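Local coordinates for protein CrataBL (Crataeva tapia, PDB 4IHZ) that inhibits trypsin and probably, more strongly, factor Xa, and probably also acts as a lectin that binds glucose and N-acetylglucosamine, at residues S32-Q40 with S90-T101. Numbering follows the deposited sequence. Where two conformers were deposited one is given.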
ATOM      1  N   SER A  32       1.847   8.493   8.025  1.00 24.93           N
ATOM      2  CA  SER A  32       1.258   8.564   6.695  1.00 24.03           C
ATOM      3  C   SER A  32       2.370   9.098   5.803  1.00 23.35           C
ATOM      4  O   SER A  32       3.374   9.663   6.282  1.00 23.61           O
ATOM      5  CB  SER A  32       0.042   9.503   6.634  1.00 25.91           C
ATOM      6  OG  SER A  32       0.415  10.829   6.967  1.00 28.60           O
ATOM      7  N   CYS A  33       2.190   8.911   4.507  1.00 22.65           N
ATOM      8  CA  CYS A  33       3.164   9.364   3.527  1.00 23.13           C
ATOM      9  C   CYS A  33       2.416   9.994   2.373  1.00 22.83           C
ATOM     10  O   CYS A  33       2.268   9.374   1.321  1.00 24.14           O
ATOM     11  CB  CYS A  33       3.978   8.191   3.003  1.00 22.89           C
ATOM     12  SG  CYS A  33       4.987   7.379   4.281  1.00 25.71           S
ATOM     13  N   PRO A  34       1.973  11.244   2.550  1.00 23.55           N
ATOM     14  CA  PRO A  34       1.163  11.900   1.533  1.00 23.69           C
ATOM     15  C   PRO A  34       1.918  12.148   0.231  1.00 22.20           C
ATOM     16  O   PRO A  34       1.270  12.314  -0.795  1.00 22.39           O
ATOM     17  CB  PRO A  34       0.762  13.231   2.177  1.00 24.82           C
ATOM     18  CG  PRO A  34       1.590  13.363   3.379  1.00 27.09           C
ATOM     19  CD  PRO A  34       2.116  12.045   3.777  1.00 25.05           C
ATOM     20  N   LEU A  35       3.257  12.170   0.281  1.00 20.15           N
ATOM     21  CA  LEU A  35       4.045  12.478  -0.923  1.00 20.44           C
ATOM     22  C   LEU A  35       5.390  11.784  -0.885  1.00 19.69           C
ATOM     23  O   LEU A  35       6.425  12.412  -0.673  1.00 21.84           O
ATOM     24  CB  LEU A  35       4.209  13.996  -1.068  1.00 21.14           C
ATOM     25  CG  LEU A  35       4.549  14.385  -2.510  1.00 22.21           C
ATOM     26  CD1 LEU A  35       3.269  14.611  -3.287  1.00 24.36           C
ATOM     27  CD2 LEU A  35       5.386  15.659  -2.490  1.00 26.70           C
ATOM     28  N   ASP A  36       5.355  10.480  -1.122  1.00 18.33           N
ATOM     29  CA  ASP A  36       6.556   9.670  -0.982  1.00 16.43           C
ATOM     30  C   ASP A  36       7.262   9.668  -2.337  1.00 15.81           C
ATOM     31  O   ASP A  36       6.960   8.859  -3.207  1.00 16.23           O
ATOM     32  CB  ASP A  36       6.171   8.253  -0.549  1.00 16.56           C
ATOM     33  CG  ASP A  36       7.382   7.397  -0.189  1.00 17.87           C
ATOM     34  OD1 ASP A  36       8.305   7.903   0.497  1.00 19.45           O
ATOM     35  OD2 ASP A  36       7.418   6.195  -0.598  1.00 17.02           O
ATOM     36  N   LEU A  37       8.190  10.608  -2.490  1.00 16.48           N
ATOM     37  CA  LEU A  37       8.897  10.813  -3.752  1.00 15.83           C
ATOM     38  C   LEU A  37       9.824   9.667  -4.075  1.00 16.44           C
ATOM     39  O   LEU A  37      10.200   8.889  -3.191  1.00 15.95           O
ATOM     40  CB  LEU A  37       9.730  12.105  -3.655  1.00 16.53           C
ATOM     41  CG  LEU A  37       8.931  13.365  -3.399  1.00 19.31           C
ATOM     42  CD1 LEU A  37       9.980  14.425  -3.101  1.00 22.00           C
ATOM     43  CD2 LEU A  37       8.058  13.760  -4.598  1.00 21.45           C
ATOM     44  N   ILE A  38      10.239   9.589  -5.342  1.00 15.46           N
ATOM     45  CA  ILE A  38      11.259   8.621  -5.732  1.00 16.21           C
ATOM     46  C   ILE A  38      12.507   9.473  -5.958  1.00 16.39           C
ATOM     47  O   ILE A  38      12.546  10.289  -6.902  1.00 16.86           O
ATOM     48  CB  ILE A  38      10.876   7.917  -7.070  1.00 15.30           C
ATOM     49  CG1 ILE A  38       9.546   7.147  -6.958  1.00 17.88           C
ATOM     50  CG2 ILE A  38      12.021   6.983  -7.543  1.00 17.42           C
ATOM     51  CD1 ILE A  38       9.551   6.086  -5.888  1.00 18.47           C
ATOM     52  N   THR A  39      13.508   9.315  -5.099  1.00 15.94           N
ATOM     53  CA  THR A  39      14.663  10.208  -5.128  1.00 16.69           C
ATOM     54  C   THR A  39      15.939   9.477  -5.499  1.00 16.22           C
ATOM     55  O   THR A  39      16.060   8.260  -5.307  1.00 16.52           O
ATOM     56  CB  THR A  39      14.876  10.966  -3.803  1.00 18.75           C
ATOM     57  OG1 THR A  39      14.983  10.019  -2.741  1.00 18.67           O
ATOM     58  CG2 THR A  39      13.671  11.927  -3.552  1.00 21.65           C
ATOM     59  N   GLN A  40      16.908  10.219  -5.995  1.00 16.98           N
ATOM     60  CA  GLN A  40      18.120   9.647  -6.493  1.00 17.12           C
ATOM     61  C   GLN A  40      19.173   9.500  -5.400  1.00 17.84           C
ATOM     62  O   GLN A  40      19.383  10.406  -4.590  1.00 19.28           O
ATOM     63  CB  GLN A  40      18.647  10.526  -7.640  1.00 18.06           C
ATOM     64  CG  GLN A  40      19.758   9.831  -8.427  1.00 18.31           C
ATOM     65  CD  GLN A  40      20.178  10.609  -9.625  1.00 20.56           C
ATOM     66  OE1 GLN A  40      20.197  11.857  -9.612  1.00 21.75           O
ATOM     67  NE2 GLN A  40      20.551   9.898 -10.675  1.00 19.21           N
ATOM     68  N   SER A  90       0.135  15.927  -7.502  1.00 23.65           N
ATOM     69  CA  SER A  90       0.484  17.341  -7.624  1.00 25.71           C
ATOM     70  C   SER A  90       1.100  17.808  -6.312  1.00 25.41           C
ATOM     71  O   SER A  90       0.649  17.385  -5.233  1.00 28.53           O
ATOM     72  CB  SER A  90      -0.760  18.165  -7.952  1.00 26.09           C
ATOM     73  OG  SER A  90      -1.714  18.012  -6.918  0.50 28.40           O
ATOM     74  N   SER A  91       2.135  18.654  -6.383  1.00 25.46           N
ATOM     75  CA  SER A  91       2.795  19.188  -5.187  1.00 25.83           C
ATOM     76  C   SER A  91       3.198  20.648  -5.381  1.00 28.24           C
ATOM     77  O   SER A  91       4.087  20.931  -6.181  1.00 27.86           O
ATOM     78  CB  SER A  91       4.067  18.387  -4.818  1.00 25.33           C
ATOM     79  OG  SER A  91       4.688  19.024  -3.713  1.00 25.70           O
ATOM     80  N   SER A  92       2.589  21.569  -4.640  1.00 30.78           N
ATOM     81  CA  SER A  92       2.966  22.984  -4.865  1.00 32.66           C
ATOM     82  C   SER A  92       4.407  23.244  -4.392  1.00 32.44           C
ATOM     83  O   SER A  92       5.131  24.050  -4.987  1.00 32.64           O
ATOM     84  CB  SER A  92       1.962  23.976  -4.242  1.00 35.02           C
ATOM     85  OG  SER A  92       1.977  23.890  -2.830  1.00 39.85           O
ATOM     86  N   ILE A  93       4.822  22.536  -3.341  1.00 31.60           N
ATOM     87  CA  ILE A  93       6.177  22.646  -2.779  1.00 32.03           C
ATOM     88  C   ILE A  93       7.211  22.278  -3.858  1.00 29.35           C
ATOM     89  O   ILE A  93       8.289  22.851  -3.915  1.00 28.91           O
ATOM     90  CB  ILE A  93       6.377  21.676  -1.556  1.00 32.34           C
ATOM     91  CG1 ILE A  93       5.382  22.005  -0.439  1.00 35.15           C
ATOM     92  CG2 ILE A  93       7.828  21.719  -1.051  1.00 36.14           C
ATOM     93  CD1 ILE A  93       5.887  22.878   0.710  1.00 43.25           C
ATOM     94  N   HIS A  94       6.846  21.340  -4.726  1.00 26.86           N
ATOM     95  CA  HIS A  94       7.725  20.890  -5.778  1.00 24.84           C
ATOM     96  C   HIS A  94       7.389  21.494  -7.128  1.00 25.80           C
ATOM     97  O   HIS A  94       7.949  21.092  -8.146  1.00 25.66           O
ATOM     98  CB  HIS A  94       7.739  19.339  -5.806  1.00 23.30           C
ATOM     99  CG  HIS A  94       8.250  18.747  -4.539  1.00 23.64           C
ATOM    100  ND1 HIS A  94       7.435  18.506  -3.453  1.00 26.76           N
ATOM    101  CD2 HIS A  94       9.500  18.383  -4.161  1.00 25.15           C
ATOM    102  CE1 HIS A  94       8.158  17.994  -2.470  1.00 27.87           C
ATOM    103  NE2 HIS A  94       9.419  17.929  -2.868  1.00 25.82           N
ATOM    104  N   ARG A  95       6.543  22.533  -7.119  1.00 27.32           N
ATOM    105  CA  ARG A  95       6.129  23.245  -8.341  1.00 29.69           C
ATOM    106  C   ARG A  95       5.599  22.359  -9.462  1.00 29.44           C
ATOM    107  O   ARG A  95       5.893  22.592 -10.636  1.00 30.62           O
ATOM    108  CB  ARG A  95       7.269  24.086  -8.884  1.00 30.79           C
ATOM    109  CG  ARG A  95       7.682  25.232  -8.007  1.00 37.12           C
ATOM    110  CD  ARG A  95       8.739  26.021  -8.731  1.00 47.07           C
ATOM    111  NE  ARG A  95       8.199  26.949  -9.742  1.00 54.14           N
ATOM    112  CZ  ARG A  95       8.789  27.214 -10.913  1.00 57.01           C
ATOM    113  NH1 ARG A  95       9.933  26.608 -11.245  1.00 56.92           N
ATOM    114  NH2 ARG A  95       8.235  28.083 -11.754  1.00 58.36           N
ATOM    115  N   GLY A  96       4.844  21.324  -9.109  1.00 27.66           N
ATOM    116  CA  GLY A  96       4.070  20.619 -10.118  1.00 26.78           C
ATOM    117  C   GLY A  96       3.907  19.156  -9.798  1.00 24.02           C
ATOM    118  O   GLY A  96       3.937  18.752  -8.622  1.00 24.71           O
ATOM    119  N   LEU A  97       3.730  18.378 -10.855  1.00 23.00           N
ATOM    120  CA  LEU A  97       3.501  16.942 -10.700  1.00 20.61           C
ATOM    121  C   LEU A  97       4.798  16.286 -10.310  1.00 20.04           C
ATOM    122  O   LEU A  97       5.872  16.676 -10.751  1.00 19.08           O
ATOM    123  CB  LEU A  97       3.011  16.309 -12.011  1.00 21.31           C
ATOM    124  CG  LEU A  97       1.736  16.889 -12.657  1.00 23.81           C
ATOM    125  CD1 LEU A  97       1.464  16.336 -14.075  1.00 25.74           C
ATOM    126  CD2 LEU A  97       0.528  16.723 -11.762  1.00 26.48           C
ATOM    127  N   VAL A  98       4.657  15.246  -9.503  1.00 18.47           N
ATOM    128  CA  VAL A  98       5.787  14.419  -9.033  1.00 17.03           C
ATOM    129  C   VAL A  98       5.392  12.959  -9.060  1.00 17.52           C
ATOM    130  O   VAL A  98       4.214  12.620  -8.905  1.00 17.63           O
ATOM    131  CB  VAL A  98       6.262  14.819  -7.595  1.00 16.63           C
ATOM    132  CG1 VAL A  98       6.747  16.251  -7.578  1.00 19.36           C
ATOM    133  CG2 VAL A  98       5.137  14.691  -6.552  1.00 17.78           C
ATOM    134  N   VAL A  99       6.378  12.115  -9.300  1.00 14.73           N
ATOM    135  CA  VAL A  99       6.163  10.642  -9.111  1.00 15.79           C
ATOM    136  C   VAL A  99       6.140  10.370  -7.631  1.00 15.59           C
ATOM    137  O   VAL A  99       6.987  10.866  -6.898  1.00 17.48           O
ATOM    138  CB  VAL A  99       7.262   9.841  -9.807  1.00 15.72           C
ATOM    139  CG1 VAL A  99       7.034   8.327  -9.586  1.00 16.53           C
ATOM    140  CG2 VAL A  99       7.265  10.087 -11.321  1.00 17.10           C
ATOM    141  N   THR A 100       5.204   9.526  -7.181  1.00 15.49           N
ATOM    142  CA  THR A 100       5.224   9.077  -5.764  1.00 15.03           C
ATOM    143  C   THR A 100       4.864   7.625  -5.696  1.00 14.97           C
ATOM    144  O   THR A 100       4.392   7.048  -6.676  1.00 16.37           O
ATOM    145  CB  THR A 100       4.236   9.819  -4.870  1.00 15.67           C
ATOM    146  OG1 THR A 100       2.898   9.416  -5.227  1.00 17.73           O
ATOM    147  CG2 THR A 100       4.368  11.353  -5.047  1.00 17.47           C
ATOM    148  N   THR A 101       5.037   7.064  -4.505  1.00 15.68           N
ATOM    149  CA  THR A 101       4.435   5.768  -4.280  1.00 14.72           C
ATOM    150  C   THR A 101       3.012   5.994  -3.720  1.00 16.66           C
ATOM    151  O   THR A 101       2.509   7.107  -3.714  1.00 16.76           O
ATOM    152  CB  THR A 101       5.263   4.894  -3.306  1.00 15.41           C
ATOM    153  OG1 THR A 101       5.273   5.527  -2.030  1.00 16.15           O
ATOM    154  CG2 THR A 101       6.759   4.722  -3.809  1.00 15.84           C
TER
HETATM  155  O   HOH W   1       2.725   9.249  -1.856  1.00 20.18           O
HETATM  156  O   HOH W   2       9.425  11.653  -7.180  1.00 19.11           O
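The H94 imidazole meets L35 and L37 obliquely: L35 CD2 lies 3.6 Å from CE1, and L37 CD1 reaches NE2. I93 CG2 sits over one face, offset toward the rim, and S91 OG lies in plane at the edge, 2.8 Å from ND1, a hydrogen bond that helps to fix the ring's rotation. In this beta-trefoil of the Kunitz-type inhibitor family, the loop leading into strand 38-40 thus packs on the hairpin of strands 87-91 and 96-100, whose type I turn S92-R95 is followed by a G1 beta bulge, R95 and G96 both facing S91. L37 points its CB away from the hairpin, yet with CG anti to the carbonyl carbon (chi1 -60°) its CD2 comes back to V98 CG2 at 3.6 Å. L35 CD1 meets the same V98 methyl, the two side chains crossing at about a right angle. Two direct bonds tie D36 to T101: T101 N donates in plane to D36 O (N-H...O 151°), and T101 OG1 donates to the anti lone pair of D36 OD2, 2.7 Å away. N23 N binds D36 OD1, so both carboxylate oxygens are engaged. Water 1 accepts from D36 N and donates to C33 O and, at 2.8 Å, to T101 O.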